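Long-range contacts in capsular polysaccharide export system protein KpsC (Thermosulfurimonas dismutans, PDB 6MGD), which probably transfers Kdo in a beta-(2,7) linkage, as one of the enzymes that build the glycolipid anchor of Gram-negative bacterial capsules: residues S84-D92 with L296-I304; V257-Y268 with T271-I282. All coordinates share one frame; numbering follows the deposited sequence.

Interaction 1 of 2, residues S84-D92 with L296-I304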
loop_
_atom_site.group_PDB
_atom_site.type_symbol
_atom_site.label_atom_id
_atom_site.label_comp_id
_atom_site.label_asym_id
_atom_site.label_seq_id
_atom_site.Cartn_x
_atom_site.Cartn_y
_atom_site.Cartn_z
ATOM N N SER A 84 13.868 -0.188 7.319
ATOM C CA SER A 84 14.186 -1.416 8.038
ATOM C C SER A 84 13.532 -1.398 9.417
ATOM O O SER A 84 12.773 -2.303 9.764
ATOM C CB SER A 84 15.699 -1.592 8.152
ATOM O OG SER A 84 16.305 -1.524 6.872
ATOM N N ILE A 85 13.837 -0.370 10.202
ATOM C CA ILE A 85 13.054 -0.029 11.390
ATOM C C ILE A 85 11.995 0.964 10.960
ATOM O O ILE A 85 12.334 2.117 10.622
ATOM C CB ILE A 85 13.941 0.524 12.517
ATOM C CG1 ILE A 85 13.087 1.170 13.613
ATOM C CG2 ILE A 85 15.010 1.473 11.970
ATOM C CD1 ILE A 85 12.176 0.194 14.337
ATOM N N PRO A 86 10.716 0.589 10.914
ATOM C CA PRO A 86 9.716 1.423 10.245
ATOM C C PRO A 86 9.562 2.785 10.908
ATOM O O PRO A 86 9.509 2.902 12.133
ATOM C CB PRO A 86 8.428 0.598 10.355
ATOM C CG PRO A 86 8.890 -0.808 10.580
ATOM C CD PRO A 86 10.147 -0.688 11.386
ATOM N N ILE A 87 9.501 3.822 10.073
ATOM C CA ILE A 87 9.126 5.146 10.552
ATOM C C ILE A 87 7.619 5.357 10.471
ATOM O O ILE A 87 7.082 6.224 11.176
ATOM C CB ILE A 87 9.872 6.243 9.768
ATOM C CG1 ILE A 87 9.861 7.561 10.543
ATOM C CG2 ILE A 87 9.258 6.432 8.387
ATOM C CD1 ILE A 87 10.749 8.629 9.947
ATOM N N SER A 88 6.921 4.576 9.650
ATOM C CA SER A 88 5.481 4.692 9.479
ATOM C C SER A 88 4.824 3.346 9.742
ATOM O O SER A 88 5.365 2.298 9.378
ATOM C CB SER A 88 5.128 5.179 8.070
ATOM O OG SER A 88 3.744 5.464 7.963
ATOM N N LEU A 89 3.656 3.384 10.376
ATOM C CA LEU A 89 2.865 2.190 10.631
ATOM C C LEU A 89 1.409 2.488 10.311
ATOM O O LEU A 89 0.929 3.600 10.548
ATOM C CB LEU A 89 2.998 1.720 12.086
ATOM C CG LEU A 89 2.312 0.398 12.433
ATOM C CD1 LEU A 89 2.974 -0.755 11.697
ATOM C CD2 LEU A 89 2.319 0.161 13.933
ATOM N N VAL A 90 0.714 1.492 9.767
ATOM C CA VAL A 90 -0.702 1.592 9.435
ATOM C C VAL A 90 -1.494 0.789 10.457
ATOM O O VAL A 90 -1.219 -0.398 10.672
ATOM C CB VAL A 90 -0.979 1.091 8.006
ATOM C CG1 VAL A 90 -2.435 0.693 7.854
ATOM C CG2 VAL A 90 -0.599 2.161 6.984
ATOM N N ALA A 91 -2.472 1.435 11.091
ATOM C CA ALA A 91 -3.334 0.794 12.084
ATOM C C ALA A 91 -4.779 1.039 11.668
ATOM O O ALA A 91 -5.315 2.131 11.874
ATOM C CB ALA A 91 -3.062 1.327 13.487
ATOM N N ASP A 92 -5.405 0.021 11.087
ATOM C CA ASP A 92 -6.752 0.136 10.544
ATOM C C ASP A 92 -7.732 -0.594 11.453
ATOM O O ASP A 92 -7.633 -1.823 11.599
ATOM C CB ASP A 92 -6.793 -0.436 9.124
ATOM C CG ASP A 92 -8.070 -0.086 8.374
ATOM O OD1 ASP A 92 -9.168 -0.173 8.965
ATOM O OD2 ASP A 92 -7.971 0.270 7.180
ATOM N N LEU A 296 -3.192 11.329 7.002
ATOM C CA LEU A 296 -4.117 10.955 8.067
ATOM C C LEU A 296 -4.106 9.465 8.384
ATOM O O LEU A 296 -4.177 9.089 9.558
ATOM C CB LEU A 296 -5.544 11.377 7.698
ATOM C CG LEU A 296 -5.837 12.875 7.635
ATOM C CD1 LEU A 296 -7.199 13.122 7.008
ATOM C CD2 LEU A 296 -5.771 13.485 9.023
ATOM N N TYR A 297 -4.016 8.610 7.362
ATOM C CA TYR A 297 -4.183 7.173 7.582
ATOM C C TYR A 297 -3.045 6.557 8.389
ATOM O O TYR A 297 -3.328 5.881 9.393
ATOM C CB TYR A 297 -4.377 6.470 6.234
ATOM C CG TYR A 297 -4.663 4.990 6.308
ATOM C CD1 TYR A 297 -5.749 4.504 7.031
ATOM C CD2 TYR A 297 -3.870 4.078 5.622
ATOM C CE1 TYR A 297 -6.022 3.147 7.085
ATOM C CE2 TYR A 297 -4.137 2.722 5.666
ATOM C CZ TYR A 297 -5.213 2.262 6.400
ATOM O OH TYR A 297 -5.478 0.912 6.449
ATOM N N PRO A 298 -1.771 6.727 8.033
ATOM C CA PRO A 298 -0.710 6.036 8.767
ATOM C C PRO A 298 -0.162 6.865 9.920
ATOM O O PRO A 298 -0.236 8.095 9.939
ATOM C CB PRO A 298 0.372 5.819 7.695
ATOM C CG PRO A 298 -0.032 6.695 6.510
ATOM C CD PRO A 298 -1.196 7.530 6.943
ATOM N N MET A 299 0.389 6.154 10.898
ATOM C CA MET A 299 1.113 6.780 11.991
ATOM C C MET A 299 2.567 7.014 11.591
ATOM O O MET A 299 3.095 6.375 10.677
ATOM C CB MET A 299 1.048 5.915 13.253
ATOM C CG MET A 299 -0.349 5.747 13.823
ATOM S SD MET A 299 -0.414 4.620 15.233
ATOM C CE MET A 299 0.099 3.087 14.464
ATOM N N TYR A 300 3.209 7.953 12.281
ATOM C CA TYR A 300 4.619 8.249 12.059
ATOM C C TYR A 300 5.290 8.484 13.403
ATOM O O TYR A 300 4.831 9.318 14.189
ATOM C CB TYR A 300 4.805 9.476 11.156
ATOM C CG TYR A 300 4.226 9.334 9.764
ATOM C CD1 TYR A 300 2.950 9.800 9.470
ATOM C CD2 TYR A 300 4.959 8.745 8.740
ATOM C CE1 TYR A 300 2.417 9.678 8.198
ATOM C CE2 TYR A 300 4.436 8.619 7.464
ATOM C CZ TYR A 300 3.163 9.087 7.199
ATOM O OH TYR A 300 2.635 8.962 5.931
ATOM N N VAL A 301 6.368 7.749 13.664
ATOM C CA VAL A 301 7.150 7.891 14.887
ATOM C C VAL A 301 8.597 8.158 14.503
ATOM O O VAL A 301 9.161 7.452 13.661
ATOM C CB VAL A 301 7.047 6.641 15.785
ATOM C CG1 VAL A 301 8.115 6.673 16.872
ATOM C CG2 VAL A 301 5.662 6.551 16.405
ATOM N N SER A 302 9.193 9.177 15.120
ATOM C CA SER A 302 10.563 9.559 14.807
ATOM C C SER A 302 11.537 8.433 15.128
ATOM O O SER A 302 11.432 7.772 16.164
ATOM C CB SER A 302 10.948 10.815 15.590
ATOM O OG SER A 302 12.335 11.077 15.475
ATOM N N LEU A 303 12.501 8.220 14.229
ATOM C CA LEU A 303 13.534 7.220 14.469
ATOM C C LEU A 303 14.552 7.676 15.506
ATOM O O LEU A 303 15.243 6.832 16.086
ATOM C CB LEU A 303 14.258 6.881 13.166
ATOM C CG LEU A 303 13.433 6.356 11.991
ATOM C CD1 LEU A 303 14.310 6.213 10.758
ATOM C CD2 LEU A 303 12.777 5.028 12.338
ATOM N N ILE A 304 14.656 8.980 15.757
ATOM C CA ILE A 304 15.711 9.516 16.609
ATOM C C ILE A 304 15.268 9.536 18.067
ATOM O O ILE A 304 15.943 8.973 18.936
ATOM C CB ILE A 304 16.135 10.922 16.144
ATOM C CG1 ILE A 304 16.767 10.856 14.752
ATOM C CG2 ILE A 304 17.100 11.547 17.146
ATOM C CD1 ILE A 304 17.388 12.163 14.305
HETATM O O HOH W 1 3.476 6.090 5.505
#

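Interaction 2 of 2, residues V257-Y268 with T271-I282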
loop_
_atom_site.group_PDB
_atom_site.type_symbol
_atom_site.label_atom_id
_atom_site.label_comp_id
_atom_site.label_asym_id
_atom_site.label_seq_id
_atom_site.Cartn_x
_atom_site.Cartn_y
_atom_site.Cartn_z
ATOM N N VAL A 257 -1.587 5.997 -14.964
ATOM C CA VAL A 257 -1.477 4.632 -14.468
ATOM C C VAL A 257 -2.792 3.901 -14.697
ATOM O O VAL A 257 -3.865 4.420 -14.367
ATOM C CB VAL A 257 -1.086 4.598 -12.979
ATOM C CG1 VAL A 257 -1.800 5.696 -12.236
ATOM C CG2 VAL A 257 -1.404 3.236 -12.366
ATOM N N THR A 258 -2.702 2.699 -15.262
ATOM C CA THR A 258 -3.841 1.816 -15.473
ATOM C C THR A 258 -3.778 0.682 -14.459
ATOM O O THR A 258 -2.725 0.059 -14.285
ATOM C CB THR A 258 -3.838 1.257 -16.900
ATOM O OG1 THR A 258 -4.012 2.330 -17.834
ATOM C CG2 THR A 258 -4.954 0.235 -17.089
ATOM N N CYS A 259 -4.894 0.421 -13.787
ATOM C CA CYS A 259 -4.965 -0.605 -12.755
ATOM C C CYS A 259 -5.734 -1.809 -13.280
ATOM O O CYS A 259 -6.846 -1.665 -13.797
ATOM C CB CYS A 259 -5.627 -0.064 -11.486
ATOM S SG CYS A 259 -4.679 1.229 -10.644
ATOM N N TYR A 260 -5.135 -2.992 -13.154
ATOM C CA TYR A 260 -5.790 -4.231 -13.545
ATOM C C TYR A 260 -6.392 -4.976 -12.363
ATOM O O TYR A 260 -7.081 -5.981 -12.569
ATOM C CB TYR A 260 -4.803 -5.136 -14.294
ATOM C CG TYR A 260 -4.408 -4.598 -15.654
ATOM C CD1 TYR A 260 -3.524 -3.532 -15.771
ATOM C CD2 TYR A 260 -4.924 -5.153 -16.820
ATOM C CE1 TYR A 260 -3.165 -3.033 -17.006
ATOM C CE2 TYR A 260 -4.568 -4.661 -18.064
ATOM C CZ TYR A 260 -3.686 -3.599 -18.149
ATOM O OH TYR A 260 -3.322 -3.099 -19.379
ATOM N N GLY A 261 -6.141 -4.512 -11.142
ATOM C CA GLY A 261 -6.811 -5.004 -9.955
ATOM C C GLY A 261 -7.535 -3.873 -9.254
ATOM O O GLY A 261 -8.043 -2.963 -9.916
ATOM N N HIS A 262 -7.580 -3.899 -7.922
ATOM C CA HIS A 262 -8.251 -2.863 -7.134
ATOM C C HIS A 262 -7.373 -2.440 -5.963
ATOM O O HIS A 262 -7.689 -2.724 -4.800
ATOM C CB HIS A 262 -9.610 -3.346 -6.634
ATOM C CG HIS A 262 -10.648 -3.462 -7.706
ATOM N ND1 HIS A 262 -11.675 -4.381 -7.651
ATOM C CD2 HIS A 262 -10.826 -2.765 -8.853
ATOM C CE1 HIS A 262 -12.435 -4.251 -8.724
ATOM N NE2 HIS A 262 -11.942 -3.279 -9.469
ATOM N N PRO A 263 -6.266 -1.747 -6.231
ATOM C CA PRO A 263 -5.438 -1.230 -5.137
ATOM C C PRO A 263 -6.156 -0.110 -4.402
ATOM O O PRO A 263 -7.237 0.343 -4.794
ATOM C CB PRO A 263 -4.181 -0.720 -5.846
ATOM C CG PRO A 263 -4.641 -0.398 -7.224
ATOM C CD PRO A 263 -5.701 -1.417 -7.553
ATOM N N PHE A 264 -5.526 0.355 -3.319
ATOM C CA PHE A 264 -6.155 1.352 -2.461
ATOM C C PHE A 264 -6.375 2.678 -3.177
ATOM O O PHE A 264 -7.247 3.451 -2.766
ATOM C CB PHE A 264 -5.319 1.562 -1.190
ATOM C CG PHE A 264 -4.076 2.400 -1.390
ATOM C CD1 PHE A 264 -2.859 1.804 -1.673
ATOM C CD2 PHE A 264 -4.122 3.784 -1.260
ATOM C CE1 PHE A 264 -1.713 2.571 -1.843
ATOM C CE2 PHE A 264 -2.983 4.556 -1.434
ATOM C CZ PHE A 264 -1.776 3.951 -1.723
ATOM N N TYR A 265 -5.612 2.957 -4.231
ATOM C CA TYR A 265 -5.736 4.198 -4.979
ATOM C C TYR A 265 -6.626 4.063 -6.207
ATOM O O TYR A 265 -6.761 5.027 -6.965
ATOM C CB TYR A 265 -4.348 4.712 -5.389
ATOM C CG TYR A 265 -3.459 3.671 -6.039
ATOM C CD1 TYR A 265 -2.649 2.844 -5.271
ATOM C CD2 TYR A 265 -3.429 3.518 -7.419
ATOM C CE1 TYR A 265 -1.837 1.891 -5.857
ATOM C CE2 TYR A 265 -2.622 2.567 -8.014
ATOM C CZ TYR A 265 -1.828 1.757 -7.228
ATOM O OH TYR A 265 -1.022 0.809 -7.814
ATOM N N ALA A 266 -7.241 2.904 -6.414
ATOM C CA ALA A 266 -8.115 2.686 -7.556
ATOM C C ALA A 266 -9.557 3.048 -7.211
ATOM O O ALA A 266 -9.935 3.159 -6.042
ATOM C CB ALA A 266 -8.039 1.233 -8.026
ATOM N N GLY A 267 -10.361 3.236 -8.257
ATOM C CA GLY A 267 -11.757 3.576 -8.104
ATOM C C GLY A 267 -12.050 5.043 -7.885
ATOM O O GLY A 267 -13.229 5.421 -7.868
ATOM N N TYR A 268 -11.028 5.884 -7.724
ATOM C CA TYR A 268 -11.213 7.300 -7.434
ATOM C C TYR A 268 -11.002 8.188 -8.658
ATOM O O TYR A 268 -10.855 9.405 -8.514
ATOM C CB TYR A 268 -10.282 7.734 -6.301
ATOM C CG TYR A 268 -10.505 6.990 -5.004
ATOM C CD1 TYR A 268 -11.662 7.183 -4.261
ATOM C CD2 TYR A 268 -9.554 6.102 -4.518
ATOM C CE1 TYR A 268 -11.869 6.507 -3.073
ATOM C CE2 TYR A 268 -9.752 5.421 -3.332
ATOM C CZ TYR A 268 -10.911 5.627 -2.612
ATOM O OH TYR A 268 -11.115 4.954 -1.429
ATOM N N THR A 271 -6.977 6.880 -11.727
ATOM C CA THR A 271 -6.440 5.818 -12.559
ATOM C C THR A 271 -7.538 5.281 -13.466
ATOM O O THR A 271 -8.708 5.208 -13.075
ATOM C CB THR A 271 -5.879 4.672 -11.711
ATOM O OG1 THR A 271 -6.961 3.969 -11.087
ATOM C CG2 THR A 271 -4.957 5.206 -10.630
ATOM N N THR A 272 -7.155 4.910 -14.683
ATOM C CA THR A 272 -8.059 4.207 -15.586
ATOM C C THR A 272 -8.096 2.743 -15.165
ATOM O O THR A 272 -7.120 2.009 -15.348
ATOM C CB THR A 272 -7.612 4.366 -17.036
ATOM O OG1 THR A 272 -6.217 4.059 -17.148
ATOM C CG2 THR A 272 -7.854 5.793 -17.514
ATOM N N ASP A 273 -9.215 2.322 -14.584
ATOM C CA ASP A 273 -9.333 0.994 -14.002
ATOM C C ASP A 273 -9.919 0.025 -15.020
ATOM O O ASP A 273 -10.960 0.302 -15.625
ATOM C CB ASP A 273 -10.201 1.041 -12.745
ATOM C CG ASP A 273 -9.687 2.043 -11.724
ATOM O OD1 ASP A 273 -8.459 2.276 -11.685
ATOM O OD2 ASP A 273 -10.510 2.597 -10.963
ATOM N N ILE A 274 -9.238 -1.107 -15.211
ATOM C CA ILE A 274 -9.728 -2.122 -16.139
ATOM C C ILE A 274 -11.040 -2.709 -15.635
ATOM O O ILE A 274 -12.051 -2.721 -16.347
ATOM C CB ILE A 274 -8.664 -3.214 -16.348
ATOM C CG1 ILE A 274 -7.410 -2.615 -16.985
ATOM C CG2 ILE A 274 -9.222 -4.344 -17.203
ATOM C CD1 ILE A 274 -7.620 -2.114 -18.400
ATOM N N TYR A 275 -11.043 -3.201 -14.402
ATOM C CA TYR A 275 -12.263 -3.711 -13.794
ATOM C C TYR A 275 -12.793 -2.699 -12.794
ATOM O O TYR A 275 -12.041 -2.260 -11.914
ATOM C CB TYR A 275 -11.996 -5.044 -13.100
ATOM C CG TYR A 275 -11.271 -6.041 -13.977
ATOM C CD1 TYR A 275 -11.910 -6.650 -15.049
ATOM C CD2 TYR A 275 -9.945 -6.375 -13.731
ATOM C CE1 TYR A 275 -11.249 -7.559 -15.854
ATOM C CE2 TYR A 275 -9.276 -7.284 -14.531
ATOM C CZ TYR A 275 -9.932 -7.874 -15.590
ATOM O OH TYR A 275 -9.270 -8.778 -16.387
ATOM N N PRO A 276 -14.058 -2.295 -12.895
ATOM C CA PRO A 276 -14.567 -1.244 -12.008
ATOM C C PRO A 276 -14.618 -1.710 -10.563
ATOM O O PRO A 276 -14.870 -2.882 -10.272
ATOM C CB PRO A 276 -15.977 -0.968 -12.547
ATOM C CG PRO A 276 -16.038 -1.639 -13.894
ATOM C CD PRO A 276 -15.089 -2.789 -13.821
ATOM N N HIS A 277 -14.376 -0.773 -9.651
ATOM C CA HIS A 277 -14.458 -1.113 -8.236
ATOM C C HIS A 277 -15.920 -1.153 -7.803
ATOM O O HIS A 277 -16.655 -0.187 -8.032
ATOM C CB HIS A 277 -13.684 -0.119 -7.378
ATOM C CG HIS A 277 -13.416 -0.614 -5.990
ATOM N ND1 HIS A 277 -14.392 -0.670 -5.019
ATOM C CD2 HIS A 277 -12.288 -1.099 -5.420
ATOM C CE1 HIS A 277 -13.873 -1.157 -3.905
ATOM N NE2 HIS A 277 -12.599 -1.427 -4.123
ATOM N N PRO A 278 -16.370 -2.242 -7.173
ATOM C CA PRO A 278 -17.802 -2.386 -6.864
ATOM C C PRO A 278 -18.309 -1.448 -5.782
ATOM O O PRO A 278 -19.523 -1.424 -5.539
ATOM C CB PRO A 278 -17.921 -3.849 -6.407
ATOM C CG PRO A 278 -16.639 -4.513 -6.832
ATOM C CD PRO A 278 -15.600 -3.445 -6.819
ATOM N N ARG A 279 -17.438 -0.682 -5.123
ATOM C CA ARG A 279 -17.840 0.075 -3.948
ATOM C C ARG A 279 -17.367 1.522 -3.933
ATOM O O ARG A 279 -17.584 2.209 -2.929
ATOM C CB ARG A 279 -17.331 -0.617 -2.674
ATOM C CG ARG A 279 -17.916 -1.997 -2.421
ATOM C CD ARG A 279 -17.282 -2.653 -1.202
ATOM N NE ARG A 279 -17.254 -1.751 -0.056
ATOM C CZ ARG A 279 -16.159 -1.144 0.392
ATOM N NH1 ARG A 279 -16.226 -0.331 1.437
ATOM N NH2 ARG A 279 -14.993 -1.353 -0.206
ATOM N N ARG A 280 -16.736 2.010 -4.998
ATOM C CA ARG A 280 -16.165 3.352 -5.012
ATOM C C ARG A 280 -16.787 4.162 -6.142
ATOM O O ARG A 280 -16.703 3.770 -7.311
ATOM C CB ARG A 280 -14.643 3.294 -5.157
ATOM C CG ARG A 280 -13.957 2.598 -3.991
ATOM C CD ARG A 280 -12.454 2.507 -4.184
ATOM N NE ARG A 280 -11.855 1.532 -3.274
ATOM C CZ ARG A 280 -10.582 1.152 -3.316
ATOM N NH1 ARG A 280 -9.760 1.666 -4.224
ATOM N NH2 ARG A 280 -10.127 0.255 -2.450
ATOM N N ASN A 281 -17.407 5.290 -5.787
ATOM C CA ASN A 281 -18.016 6.199 -6.748
ATOM C C ASN A 281 -17.365 7.572 -6.787
ATOM O O ASN A 281 -17.601 8.319 -7.743
ATOM C CB ASN A 281 -19.510 6.390 -6.439
ATOM C CG ASN A 281 -20.251 5.078 -6.295
ATOM O OD1 ASN A 281 -20.154 4.409 -5.266
ATOM N ND2 ASN A 281 -21.008 4.710 -7.322
ATOM N N ILE A 282 -16.558 7.918 -5.792
ATOM C CA ILE A 282 -16.068 9.280 -5.617
ATOM C C ILE A 282 -14.903 9.539 -6.560
ATOM O O ILE A 282 -14.042 8.674 -6.771
ATOM C CB ILE A 282 -15.667 9.511 -4.149
ATOM C CG1 ILE A 282 -16.771 9.004 -3.213
ATOM C CG2 ILE A 282 -15.384 10.982 -3.889
ATOM C CD1 ILE A 282 -18.123 9.663 -3.436
HETATM O O HOH W 2 -9.281 -2.595 -12.325
#

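Interaction 1 of 2, residues S84-D92 with L296-I304
The ring of Tyr297 is met at its edge, near its own plane, by Asp92, whose OD2 takes the hydrogen bond from Tyr297 OH at 2.7 Å on its anti lone pair. Carboxylate and ring planes stand 78° apart, while Val90 approaches the same ring obliquely, CG1 lying 3.4 Å from CE2 of Tyr297. With its CG anti to the backbone N (chi1 -176°), Tyr297 swings its phenol end across to the far end of strand 88-92. The second flat group, the Tyr300 ring, is approached obliquely by Ser88, OG to CE2 3.3 Å. A water bridges Ser88 OG and Tyr300 OH, and that phenol is also bonded to Leu294 O. On the other side of the sheet Leu89 and Met299 lie side by side and point the same way; the bend at chi3 (-63°) brings the Met299 methyl CE 3.7 Å from Leu89 CD2 and equally close to Ala91 CB. The strands themselves run antiparallel, with Leu89 and Met299 as a hydrogen-bonded pair: Met299 N reaches Leu89 O at 2.6 Å, and Leu89 N bonds back to Met299 O. Val301 N to Ile87 O, 3.0 Å, continues the pairing, and beyond it Leu303 CG rests 4.0 Å from Ile87 CG1.

Strand 298-300 thus closes one edge of the mixed sheet, pairing with strand 88-92, which bonds strand 64-71 on its other side. Helix 11-20 packs on Leu89 and Val301, helix 311-322 on Ile87 and Tyr300, and helix 105-112 on Tyr297, with Tyr105 N a further donor to Asp92 OD2.

Interaction 2 of 2, residues V257-Y268 with T271-I282
Ile274 lays its CG1 over one face of the Tyr260 ring, 3.7 Å from the centroid and only 16° off the normal, a CH-pi contact at the end of a short parallel strand pairing. There Ile274 N bonds Cys259 O at 2.8 Å, Cys259 N bonds Thr272 O, and Thr258 OG1 donates to Thr272 OG1 at 2.9 Å. Further along, His262 packs against the chain from Tyr275 to Pro278. With CG anti to the carbonyl carbon (chi1 -72°), its imidazole points into that chain, and NE2 donates to Tyr275 O at 2.7 Å; the oxygen lies in the ring plane, although NE2 stands above the carbonyl plane. His277 CA sits over one imidazole face, and the His277 ring turns its edge toward the His262 face, centroids 4.8 Å apart. A leucine in place of His262 would probably leave Tyr275 O without this donor and take away the aromatic face that the His277 edge meets.

Arg280, extended from CG to NE, passes its CD over the Tyr268 ring and brings NH1 to Pro263 O at 2.9 Å, in the carbonyl plane. Pro263 O also accepts from Ala266 N within the type I turn. Asp273 OD2 receives Gly267 N at 2.8 Å on its syn side, though tilted out of the carboxylate plane. Histidine, arginine and aspartate here all engage main-chain atoms, so the two loops are probably held to each other in good part by side-chain to backbone hydrogen bonds.

How the interactions relate
Interactions 1 and 2 lie on opposite sides of the chain's centre, their centres 26 Å apart and their nearest atoms about 7 Å apart. Each closes the edge of a different sheet: strand 298-300 borders the mixed sheet, strand 272-273 the parallel one. Along the chain, 84-92 comes first, both segments of interaction 2 follow, and helix 286-296 then leads to 296-304, which returns to the sheet of 88-92. Two such sheets, with the chain's end crossing back to the first, are consistent with the two-domain GT-B fold. Helix 105-112 touches both contacts, through Tyr297 in interaction 1 and Phe264, Tyr268 and Ile282 in interaction 2, and so links the two halves.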